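Local coordinates for 5-Carboxyvanillate Decarboxylase (Novosphingobium aromaticivorans, PDB 4QRN), which probably catalyses the metal-dependent decarboxylation of 5-carboxyvanillate to vanillate, and here binds manganese together with a nitro-substituted analogue of that substrate, at residues L36-T46 / T102-T112; L302-G312 / V325-D336. One frame throughout, in Å; residues are numbered along the deposited sequence. Where two conformers were deposited one is given.

Interaction 1: residues L36-T46 / T102-T112; sequences LRIATEEAFAT and TGIDKAILALT. With MN (manganese (II) ion), chain E; 1DF (4-hydroxy-3-methoxy-5-nitrobenzoic acid), chain F.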
loop_
_atom_site.group_PDB
_atom_site.type_symbol
_atom_site.label_atom_id
_atom_site.label_comp_id
_atom_site.label_asym_id
_atom_site.label_seq_id
_atom_site.Cartn_x
_atom_site.Cartn_y
_atom_site.Cartn_z
ATOM N N LEU A 36 26.655 -12.394 -12.321
ATOM C CA LEU A 36 26.446 -11.153 -13.052
ATOM C C LEU A 36 25.396 -10.334 -12.328
ATOM O O LEU A 36 24.518 -10.899 -11.662
ATOM C CB LEU A 36 25.957 -11.430 -14.473
ATOM C CG LEU A 36 26.883 -12.242 -15.359
ATOM C CD1 LEU A 36 26.210 -12.470 -16.711
ATOM C CD2 LEU A 36 28.227 -11.553 -15.539
ATOM N N ARG A 37 25.473 -9.015 -12.450
ATOM C CA ARG A 37 24.419 -8.145 -11.943
ATOM C C ARG A 37 23.525 -7.764 -13.122
ATOM O O ARG A 37 23.956 -7.009 -14.003
ATOM C CB ARG A 37 24.980 -6.911 -11.261
ATOM C CG ARG A 37 25.925 -7.230 -10.102
ATOM C CD ARG A 37 26.270 -5.987 -9.318
ATOM N NE ARG A 37 27.332 -6.162 -8.335
ATOM C CZ ARG A 37 28.629 -6.136 -8.618
ATOM N NH1 ARG A 37 29.047 -5.970 -9.873
ATOM N NH2 ARG A 37 29.506 -6.259 -7.621
ATOM N N ILE A 38 22.305 -8.300 -13.134
ATOM C CA ILE A 38 21.325 -8.022 -14.181
ATOM C C ILE A 38 20.232 -7.149 -13.567
ATOM O O ILE A 38 19.508 -7.598 -12.664
ATOM C CB ILE A 38 20.743 -9.319 -14.770
ATOM C CG1 ILE A 38 21.894 -10.192 -15.335
ATOM C CG2 ILE A 38 19.689 -8.977 -15.821
ATOM C CD1 ILE A 38 21.451 -11.508 -15.957
ATOM N N ALA A 39 20.142 -5.900 -14.018
ATOM C CA ALA A 39 19.185 -4.947 -13.479
ATOM C C ALA A 39 17.910 -5.001 -14.324
ATOM O O ALA A 39 17.955 -4.751 -15.520
ATOM C CB ALA A 39 19.795 -3.559 -13.500
ATOM N N THR A 40 16.783 -5.332 -13.690
ATOM C CA THR A 40 15.579 -5.690 -14.428
ATOM C C THR A 40 14.465 -4.633 -14.505
ATOM O O THR A 40 13.380 -4.975 -14.985
ATOM C CB THR A 40 14.987 -6.985 -13.871
ATOM O OG1 THR A 40 14.642 -6.807 -12.490
ATOM C CG2 THR A 40 15.953 -8.158 -14.021
ATOM N N GLU A 41 14.717 -3.372 -14.118
ATOM C CA GLU A 41 13.687 -2.343 -14.263
ATOM C C GLU A 41 14.323 -0.984 -14.578
ATOM O O GLU A 41 14.281 -0.055 -13.778
ATOM C CB GLU A 41 12.785 -2.225 -13.036
ATOM C CG GLU A 41 11.498 -1.412 -13.348
ATOM C CD GLU A 41 10.795 -0.910 -12.103
ATOM O OE1 GLU A 41 10.327 -1.748 -11.319
ATOM O OE2 GLU A 41 10.693 0.328 -11.886
ATOM N N GLU A 42 14.891 -0.862 -15.768
ATOM C CA GLU A 42 15.765 0.267 -16.115
ATOM C C GLU A 42 15.091 1.079 -17.211
ATOM O O GLU A 42 14.509 0.527 -18.133
ATOM C CB GLU A 42 17.134 -0.281 -16.525
ATOM C CG GLU A 42 17.617 -1.408 -15.585
ATOM C CD GLU A 42 17.606 -1.007 -14.112
ATOM O OE1 GLU A 42 18.191 0.049 -13.794
ATOM O OE2 GLU A 42 16.987 -1.741 -13.268
ATOM N N ALA A 43 15.132 2.403 -17.080
ATOM C CA ALA A 43 14.284 3.270 -17.884
ATOM C C ALA A 43 15.066 4.096 -18.911
ATOM O O ALA A 43 16.218 4.506 -18.664
ATOM C CB ALA A 43 13.535 4.224 -16.972
ATOM N N PHE A 44 14.399 4.402 -20.029
ATOM C CA PHE A 44 14.908 5.394 -20.979
ATOM C C PHE A 44 13.733 6.213 -21.490
ATOM O O PHE A 44 12.567 5.849 -21.296
ATOM C CB PHE A 44 15.663 4.747 -22.152
ATOM C CG PHE A 44 14.766 4.050 -23.118
ATOM C CD1 PHE A 44 14.364 2.739 -22.860
ATOM C CD2 PHE A 44 14.301 4.684 -24.259
ATOM C CE1 PHE A 44 13.497 2.066 -23.686
ATOM C CE2 PHE A 44 13.406 3.998 -25.130
ATOM C CZ PHE A 44 13.017 2.686 -24.831
ATOM N N ALA A 45 14.039 7.349 -22.129
ATOM C CA ALA A 45 13.032 8.225 -22.717
ATOM C C ALA A 45 13.419 8.537 -24.145
ATOM O O ALA A 45 14.590 8.398 -24.513
ATOM C CB ALA A 45 12.927 9.535 -21.937
ATOM N N THR A 46 12.444 8.994 -24.934
ATOM C CA THR A 46 12.763 9.623 -26.208
ATOM C C THR A 46 12.342 11.086 -26.113
ATOM O O THR A 46 11.314 11.441 -25.535
ATOM C CB THR A 46 12.106 8.933 -27.420
ATOM O OG1 THR A 46 10.702 9.217 -27.450
ATOM C CG2 THR A 46 12.376 7.419 -27.410
ATOM N N THR A 102 28.901 1.029 -11.771
ATOM C CA THR A 102 28.189 0.374 -10.679
ATOM C C THR A 102 28.150 -1.149 -10.832
ATOM O O THR A 102 27.387 -1.836 -10.162
ATOM C CB THR A 102 26.773 0.952 -10.517
ATOM O OG1 THR A 102 26.078 0.957 -11.783
ATOM C CG2 THR A 102 26.836 2.339 -9.918
ATOM N N GLY A 103 29.005 -1.676 -11.706
ATOM C CA GLY A 103 29.104 -3.113 -11.846
ATOM C C GLY A 103 27.882 -3.797 -12.440
ATOM O O GLY A 103 27.693 -4.994 -12.214
ATOM N N ILE A 104 27.059 -3.049 -13.176
ATOM C CA ILE A 104 25.863 -3.612 -13.768
ATOM C C ILE A 104 26.201 -4.218 -15.127
ATOM O O ILE A 104 26.595 -3.521 -16.065
ATOM C CB ILE A 104 24.729 -2.571 -13.877
ATOM C CG1 ILE A 104 24.387 -1.991 -12.496
ATOM C CG2 ILE A 104 23.517 -3.196 -14.564
ATOM C CD1 ILE A 104 24.084 -3.021 -11.412
ATOM N N ASP A 105 26.083 -5.539 -15.217
ATOM C CA ASP A 105 26.432 -6.264 -16.443
ATOM C C ASP A 105 25.391 -6.114 -17.536
ATOM O O ASP A 105 25.750 -5.957 -18.704
ATOM C CB ASP A 105 26.669 -7.733 -16.097
ATOM C CG ASP A 105 27.867 -7.897 -15.207
ATOM O OD1 ASP A 105 28.993 -7.693 -15.724
ATOM O OD2 ASP A 105 27.700 -8.187 -13.996
ATOM N N LYS A 106 24.111 -6.205 -17.183
ATOM C CA LYS A 106 23.045 -6.101 -18.168
ATOM C C LYS A 106 21.913 -5.307 -17.574
ATOM O O LYS A 106 21.670 -5.368 -16.359
ATOM C CB LYS A 106 22.531 -7.482 -18.576
ATOM C CG LYS A 106 23.616 -8.395 -19.144
ATOM C CD LYS A 106 23.032 -9.665 -19.735
ATOM C CE LYS A 106 24.142 -10.560 -20.281
ATOM N NZ LYS A 106 23.603 -11.745 -20.993
ATOM N N ALA A 107 21.219 -4.577 -18.447
ATOM C CA ALA A 107 20.054 -3.789 -18.075
ATOM C C ALA A 107 18.893 -4.182 -18.970
ATOM O O ALA A 107 19.050 -4.236 -20.199
ATOM C CB ALA A 107 20.362 -2.313 -18.226
ATOM N N ILE A 108 17.736 -4.408 -18.363
ATOM C CA ILE A 108 16.498 -4.641 -19.090
ATOM C C ILE A 108 15.763 -3.318 -19.147
ATOM O O ILE A 108 15.378 -2.758 -18.119
ATOM C CB ILE A 108 15.668 -5.747 -18.439
ATOM C CG1 ILE A 108 16.580 -6.990 -18.254
ATOM C CG2 ILE A 108 14.417 -6.008 -19.266
ATOM C CD1 ILE A 108 15.883 -8.266 -17.865
ATOM N N LEU A 109 15.639 -2.806 -20.372
ATOM C CA LEU A 109 15.254 -1.423 -20.635
ATOM C C LEU A 109 13.821 -1.318 -21.117
ATOM O O LEU A 109 13.366 -2.116 -21.950
ATOM C CB LEU A 109 16.128 -0.858 -21.750
ATOM C CG LEU A 109 17.607 -0.802 -21.423
ATOM C CD1 LEU A 109 18.424 -0.596 -22.703
ATOM C CD2 LEU A 109 17.909 0.303 -20.453
ATOM N N ALA A 110 13.136 -0.291 -20.633
ATOM C CA ALA A 110 11.767 0.005 -21.084
ATOM C C ALA A 110 11.523 1.502 -21.107
ATOM O O ALA A 110 12.007 2.259 -20.258
ATOM C CB ALA A 110 10.747 -0.678 -20.171
ATOM N N LEU A 111 10.697 1.918 -22.046
ATOM C CA LEU A 111 10.310 3.314 -22.179
ATOM C C LEU A 111 9.643 3.777 -20.888
ATOM O O LEU A 111 8.736 3.132 -20.362
ATOM C CB LEU A 111 9.361 3.485 -23.356
ATOM C CG LEU A 111 8.912 4.924 -23.615
ATOM C CD1 LEU A 111 10.061 5.770 -24.115
ATOM C CD2 LEU A 111 7.735 4.957 -24.583
ATOM N N THR A 112 10.073 4.928 -20.389
ATOM C CA THR A 112 9.674 5.362 -19.073
ATOM C C THR A 112 8.197 5.721 -18.998
ATOM O O THR A 112 7.574 6.216 -19.955
ATOM C CB THR A 112 10.588 6.511 -18.623
ATOM O OG1 THR A 112 10.400 6.763 -17.235
ATOM C CG2 THR A 112 10.340 7.794 -19.378
HETATM MN MN MN E . 10.840 2.352 -12.610
HETATM C C1 1DF F . 10.280 7.560 -10.600
HETATM C CO1 1DF F . 10.501 6.318 -10.075
HETATM C CO2 1DF F . 9.794 7.673 -11.922
HETATM C CM1 1DF F . 10.311 5.209 -10.966
HETATM C CM2 1DF F . 9.765 6.588 -12.775
HETATM O OM 1DF F . 9.352 6.652 -14.075
HETATM C CZ 1DF F . 10.148 5.327 -12.344
HETATM C CC 1DF F . 10.460 8.796 -9.799
HETATM C CV 1DF F . 8.695 7.849 -14.493
HETATM O O1 1DF F . 11.347 8.778 -8.848
HETATM O O2 1DF F . 9.782 9.790 -10.080
HETATM O O3 1DF F . 10.295 4.323 -13.158
HETATM N N 1DF F . 10.067 3.897 -10.273
HETATM O O11 1DF F . 9.762 2.904 -10.870
HETATM O O22 1DF F . 10.035 3.910 -9.011
HETATM O O HOH W 1 12.027 1.912 -14.397
#

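Interaction 2: residues L302-G312 / V325-D336; sequences LKSNVLVTNSG and VMGEDRVMYAMD. With MN (manganese (II) ion), chain E; 1DF (4-hydroxy-3-methoxy-5-nitrobenzoic acid), chain F.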
loop_
_atom_site.group_PDB
_atom_site.type_symbol
_atom_site.label_atom_id
_atom_site.label_comp_id
_atom_site.label_asym_id
_atom_site.label_seq_id
_atom_site.Cartn_x
_atom_site.Cartn_y
_atom_site.Cartn_z
ATOM N N LEU A 302 0.625 -15.784 -6.348
ATOM C CA LEU A 302 1.952 -15.182 -6.175
ATOM C C LEU A 302 3.045 -16.199 -6.417
ATOM O O LEU A 302 4.084 -15.868 -6.978
ATOM C CB LEU A 302 2.135 -14.570 -4.797
ATOM C CG LEU A 302 1.290 -13.348 -4.488
ATOM C CD1 LEU A 302 1.724 -12.835 -3.132
ATOM C CD2 LEU A 302 1.425 -12.267 -5.540
ATOM N N LYS A 303 2.817 -17.439 -6.023
ATOM C CA LYS A 303 3.846 -18.455 -6.142
ATOM C C LYS A 303 3.943 -19.063 -7.541
ATOM O O LYS A 303 4.963 -19.658 -7.857
ATOM C CB LYS A 303 3.623 -19.541 -5.099
ATOM C CG LYS A 303 3.884 -19.055 -3.674
ATOM C CD LYS A 303 3.654 -20.168 -2.676
ATOM C CE LYS A 303 4.118 -19.794 -1.283
ATOM N NZ LYS A 303 3.969 -20.944 -0.351
ATOM N N SER A 304 2.915 -18.921 -8.376
ATOM C CA SER A 304 2.934 -19.534 -9.712
ATOM C C SER A 304 2.915 -18.559 -10.880
ATOM O O SER A 304 3.327 -18.953 -11.976
ATOM C CB SER A 304 1.776 -20.494 -9.873
ATOM O OG SER A 304 0.547 -19.845 -9.703
ATOM N N ASN A 305 2.434 -17.337 -10.676
ATOM C CA ASN A 305 2.195 -16.422 -11.797
ATOM C C ASN A 305 2.718 -15.014 -11.616
ATOM O O ASN A 305 2.700 -14.262 -12.583
ATOM C CB ASN A 305 0.701 -16.329 -12.117
ATOM C CG ASN A 305 0.132 -17.634 -12.596
ATOM O OD1 ASN A 305 -0.393 -18.438 -11.808
ATOM N ND2 ASN A 305 0.231 -17.870 -13.890
ATOM N N VAL A 306 3.183 -14.637 -10.431
ATOM C CA VAL A 306 3.695 -13.292 -10.199
ATOM C C VAL A 306 5.177 -13.359 -9.882
ATOM O O VAL A 306 5.648 -14.293 -9.240
ATOM C CB VAL A 306 2.909 -12.595 -9.070
ATOM C CG1 VAL A 306 3.446 -11.183 -8.806
ATOM C CG2 VAL A 306 1.419 -12.551 -9.433
ATOM N N LEU A 307 5.918 -12.378 -10.371
ATOM C CA LEU A 307 7.358 -12.270 -10.179
ATOM C C LEU A 307 7.632 -10.851 -9.680
ATOM O O LEU A 307 6.926 -9.914 -10.066
ATOM C CB LEU A 307 8.065 -12.490 -11.514
ATOM C CG LEU A 307 7.864 -13.888 -12.119
ATOM C CD1 LEU A 307 8.285 -13.889 -13.577
ATOM C CD2 LEU A 307 8.626 -14.977 -11.319
ATOM N N VAL A 308 8.632 -10.705 -8.819
ATOM C CA VAL A 308 8.883 -9.421 -8.181
ATOM C C VAL A 308 10.325 -9.013 -8.334
ATOM O O VAL A 308 11.241 -9.850 -8.296
ATOM C CB VAL A 308 8.525 -9.518 -6.675
ATOM C CG1 VAL A 308 9.127 -8.392 -5.846
ATOM C CG2 VAL A 308 7.026 -9.588 -6.517
ATOM N N THR A 309 10.536 -7.715 -8.502
ATOM C CA THR A 309 11.879 -7.151 -8.422
ATOM C C THR A 309 11.963 -6.232 -7.203
ATOM O O THR A 309 10.956 -5.772 -6.681
ATOM C CB THR A 309 12.306 -6.385 -9.686
ATOM O OG1 THR A 309 11.798 -5.037 -9.623
ATOM C CG2 THR A 309 11.853 -7.086 -10.964
ATOM N N ASN A 310 13.196 -5.919 -6.795
ATOM C CA ASN A 310 13.415 -4.997 -5.680
ATOM C C ASN A 310 13.690 -3.565 -6.117
ATOM O O ASN A 310 14.336 -2.825 -5.371
ATOM C CB ASN A 310 14.556 -5.459 -4.767
ATOM C CG ASN A 310 15.901 -5.096 -5.326
ATOM O OD1 ASN A 310 16.166 -5.345 -6.494
ATOM N ND2 ASN A 310 16.767 -4.518 -4.499
ATOM N N SER A 311 13.212 -3.140 -7.287
ATOM C CA SER A 311 13.470 -1.765 -7.692
ATOM C C SER A 311 13.090 -0.790 -6.584
ATOM O O SER A 311 12.018 -0.897 -5.999
ATOM C CB SER A 311 12.729 -1.416 -8.983
ATOM O OG SER A 311 11.365 -1.779 -8.853
ATOM N N GLY A 312 13.990 0.142 -6.272
ATOM C CA GLY A 312 13.746 1.132 -5.252
ATOM C C GLY A 312 13.794 0.645 -3.816
ATOM O O GLY A 312 13.575 1.458 -2.894
ATOM N N VAL A 325 7.979 -15.279 1.102
ATOM C CA VAL A 325 6.575 -15.374 0.686
ATOM C C VAL A 325 6.435 -15.943 -0.727
ATOM O O VAL A 325 5.589 -16.794 -0.991
ATOM C CB VAL A 325 5.917 -13.966 0.729
ATOM C CG1 VAL A 325 4.533 -13.985 0.069
ATOM C CG2 VAL A 325 5.815 -13.482 2.169
ATOM N N MET A 326 7.264 -15.446 -1.640
ATOM C CA MET A 326 7.130 -15.765 -3.067
ATOM C C MET A 326 7.935 -17.001 -3.451
ATOM O O MET A 326 7.634 -17.627 -4.468
ATOM C CB MET A 326 7.705 -14.637 -3.944
ATOM C CG MET A 326 7.308 -13.221 -3.702
ATOM S SD MET A 326 5.863 -12.709 -4.542
ATOM C CE MET A 326 6.077 -13.251 -6.235
ATOM N N GLY A 327 9.004 -17.279 -2.701
ATOM C CA GLY A 327 10.047 -18.201 -3.123
ATOM C C GLY A 327 11.257 -17.438 -3.645
ATOM O O GLY A 327 11.130 -16.463 -4.403
ATOM N N GLU A 328 12.449 -17.909 -3.284
ATOM C CA GLU A 328 13.660 -17.208 -3.702
ATOM C C GLU A 328 13.900 -17.239 -5.209
ATOM O O GLU A 328 14.680 -16.427 -5.699
ATOM C CB GLU A 328 14.876 -17.732 -2.968
ATOM C CG GLU A 328 15.242 -19.124 -3.358
ATOM C CD GLU A 328 16.553 -19.579 -2.751
ATOM O OE1 GLU A 328 17.019 -18.949 -1.779
ATOM O OE2 GLU A 328 17.134 -20.566 -3.244
ATOM N N ASP A 329 13.230 -18.119 -5.942
ATOM C CA ASP A 329 13.352 -18.137 -7.392
ATOM C C ASP A 329 12.542 -17.041 -8.066
ATOM O O ASP A 329 12.641 -16.905 -9.284
ATOM C CB ASP A 329 12.863 -19.472 -7.986
ATOM C CG ASP A 329 13.720 -20.652 -7.650
ATOM O OD1 ASP A 329 14.789 -20.492 -7.044
ATOM O OD2 ASP A 329 13.304 -21.766 -8.048
ATOM N N ARG A 330 11.725 -16.300 -7.308
ATOM C CA ARG A 330 10.726 -15.417 -7.908
ATOM C C ARG A 330 10.978 -13.950 -7.581
ATOM O O ARG A 330 10.111 -13.113 -7.837
ATOM C CB ARG A 330 9.316 -15.846 -7.500
ATOM C CG ARG A 330 9.011 -17.275 -7.911
ATOM C CD ARG A 330 7.533 -17.616 -7.740
ATOM N NE ARG A 330 6.679 -16.982 -8.743
ATOM C CZ ARG A 330 6.491 -17.439 -9.977
ATOM N NH1 ARG A 330 7.101 -18.547 -10.383
ATOM N NH2 ARG A 330 5.696 -16.796 -10.805
ATOM N N VAL A 331 12.167 -13.637 -7.057
ATOM C CA VAL A 331 12.541 -12.284 -6.648
ATOM C C VAL A 331 13.867 -11.937 -7.323
ATOM O O VAL A 331 14.852 -12.675 -7.183
ATOM C CB VAL A 331 12.662 -12.181 -5.110
ATOM C CG1 VAL A 331 13.074 -10.780 -4.689
ATOM C CG2 VAL A 331 11.362 -12.621 -4.450
ATOM N N MET A 332 13.891 -10.803 -8.028
ATOM C CA MET A 332 15.016 -10.385 -8.865
ATOM C C MET A 332 15.506 -9.004 -8.478
ATOM O O MET A 332 14.730 -8.134 -8.069
ATOM C CB MET A 332 14.539 -10.330 -10.340
ATOM C CG MET A 332 14.255 -11.702 -10.911
ATOM S SD MET A 332 13.474 -11.642 -12.536
ATOM C CE MET A 332 11.783 -11.228 -12.081
ATOM N N TYR A 333 16.792 -8.788 -8.697
ATOM C CA TYR A 333 17.399 -7.488 -8.548
ATOM C C TYR A 333 16.967 -6.532 -9.662
ATOM O O TYR A 333 16.899 -6.906 -10.835
ATOM C CB TYR A 333 18.927 -7.639 -8.583
ATOM C CG TYR A 333 19.649 -6.303 -8.589
ATOM C CD1 TYR A 333 19.667 -5.495 -7.451
ATOM C CD2 TYR A 333 20.266 -5.825 -9.732
ATOM C CE1 TYR A 333 20.280 -4.250 -7.471
ATOM C CE2 TYR A 333 20.870 -4.590 -9.761
ATOM C CZ TYR A 333 20.868 -3.791 -8.635
ATOM O OH TYR A 333 21.481 -2.559 -8.716
ATOM N N ALA A 334 16.729 -5.275 -9.279
ATOM C CA ALA A 334 16.544 -4.176 -10.231
ATOM C C ALA A 334 17.083 -2.920 -9.583
ATOM O O ALA A 334 16.997 -2.747 -8.361
ATOM C CB ALA A 334 15.076 -3.974 -10.588
ATOM N N MET A 335 17.614 -2.029 -10.422
ATOM C CA MET A 335 18.155 -0.764 -9.948
ATOM C C MET A 335 17.152 0.415 -10.029
ATOM O O MET A 335 17.178 1.295 -9.178
ATOM C CB MET A 335 19.432 -0.437 -10.728
ATOM C CG MET A 335 20.021 0.908 -10.388
ATOM S SD MET A 335 21.554 1.268 -11.246
ATOM C CE MET A 335 22.759 0.505 -10.167
ATOM N N ASP A 336 16.314 0.454 -11.072
ATOM C CA ASP A 336 15.461 1.621 -11.336
ATOM C C ASP A 336 16.339 2.795 -11.801
ATOM O O ASP A 336 16.020 3.961 -11.547
ATOM C CB ASP A 336 14.556 1.986 -10.121
ATOM C CG ASP A 336 13.060 2.128 -10.486
ATOM O OD1 ASP A 336 12.727 2.401 -11.681
ATOM O OD2 ASP A 336 12.236 1.975 -9.543
HETATM MN MN MN E . 10.840 2.352 -12.610
HETATM C C1 1DF F . 10.280 7.560 -10.600
HETATM C CO1 1DF F . 10.501 6.318 -10.075
HETATM C CO2 1DF F . 9.794 7.673 -11.922
HETATM C CM1 1DF F . 10.311 5.209 -10.966
HETATM C CM2 1DF F . 9.765 6.588 -12.775
HETATM O OM 1DF F . 9.352 6.652 -14.075
HETATM C CZ 1DF F . 10.148 5.327 -12.344
HETATM C CC 1DF F . 10.460 8.796 -9.799
HETATM C CV 1DF F . 8.695 7.849 -14.493
HETATM O O1 1DF F . 11.347 8.778 -8.848
HETATM O O2 1DF F . 9.782 9.790 -10.080
HETATM O O3 1DF F . 10.295 4.323 -13.158
HETATM N N 1DF F . 10.067 3.897 -10.273
HETATM O O11 1DF F . 9.762 2.904 -10.870
HETATM O O22 1DF F . 10.035 3.910 -9.011
HETATM O O HOH W 2 7.057 -20.183 -5.324
HETATM O O HOH W 3 5.822 -20.040 -12.604
HETATM O O HOH W 4 17.027 0.834 -6.356
HETATM O O HOH W 1 12.027 1.912 -14.397
#

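Interaction 1: residues L36-T46 / T102-T112
Phe44 lays one ring face over the backbone of Leu111, whose CA stands 3.7 Å above the ring plane, offset toward the rim: a CH-pi contact between neighbouring parallel strands, 38-44 and 106-111, of the amidohydrolase (beta/alpha)8 barrel. With CG set between the backbone N and the carbonyl carbon (chi1 72°), the ring is turned in toward strand 106-111. Its CE2 then lies 3.9 Å from Leu111 CD1, the two side chains crossing at about a right angle, while Leu109 CB packs obliquely at CD1. Among the other apolar pairs, Ala39 CB meets Ile104 CG2, and Thr40 CG2 lies 3.8 Å from Ile108 CD1, side by side and pointing the same way.

The backbone ladder contains a beta bulge: Ala39 pairs with Ala107 and Glu42 with Leu109, so three steps on one strand match two on the other. Ile108 spans it, its N 2.9 Å from Ala39 O and its O 3.1 Å from Glu42 N. Glu41, within the bulge, turns away from strand 106-111; its OE2 binds manganese along with His210 and Asp336, while OE1 is hydrogen-bonded to Tyr208. At the far end of the ladder Thr112 OG1, hydrogen-bonded to Tyr339, approaches the methoxy oxygen OM of the bound nitrobenzoate at 3.3 Å.

The opposite end is polar. Asp105 OD2 takes the Arg37 N-H on its anti lone pair at 2.8 Å, nearly straight (167°), and Arg37 O accepts from both Asp105 N and Lys106 N. Beyond, the extended Arg37 chain carries its guanidinium past Gly103; NH2 forms a salt bridge with Asp350, and NH1 meets Gly103 O in the guanidinium plane at 2.9 Å.

Interaction 2: residues L302-G312 / V325-D336
Arg330 reaches from just before strand 331-332 back to the carbonyls around the end of helix 298-304, within the unit of strand 306-309, helix 316-326 and strand 331-332, a beta-alpha-beta crossover. Its CB and CG both pack against Leu307 CD2, CB at 4.0 Å; CD then comes within 3.3 Å of Lys303 O. The bend at chi3 (73°) turns the guanidinium side-on to Val306 O, which NE reaches at 2.9 Å and NH2 at 3.0 Å, both from the same face of the carbonyl plane. Leu307 CD2 sits 3.4 Å above the centre of one guanidinium face; Lys303 O and Ser304 CA lie over the opposite one. NH1 donates to a water that also bonds Ser304 O, and NH2 has a further partner in Gln258. A leucine in its place, lacking NE and NH2, would probably leave the buried Val306 O short of hydrogen-bond donors and open a gap beneath Leu307 CD2.

Farther along, Met332 N donates to Val308 O at 2.8 Å. Past the strand Asn310 OD1 replaces a backbone carbonyl as acceptor, taking Ala334 N at 2.8 Å, and the 325-336 segment runs on to Asp336, a manganese ligand. Lys303 O belongs to the last turn of helix 298-304 and Val306 O comes just after it; the positive charge of Arg330 is therefore likely to be favoured by the helix's C-terminal end as well as by the bonds.

Along the chain interaction 1 closes before interaction 2 opens, and their centres lie about 16 Å apart. Interaction 1 joins the first two strands of the barrel and interaction 2 the last two, so the barrel closes where they meet: Thr40 OG1 is probably hydrogen-bonded to Tyr333 O (2.8 Å), the backbones of these two residues also bond, and helix 356-370 packs on both contacts. The metal site bridges this seam. Glu41 comes from 36-46 and Asp336 from 325-336, with His210 added between them in sequence, and Ser311 OG probably bonds Glu41 OE1 (2.7 Å). Both contacts thus converge on one manganese ion and its ligand.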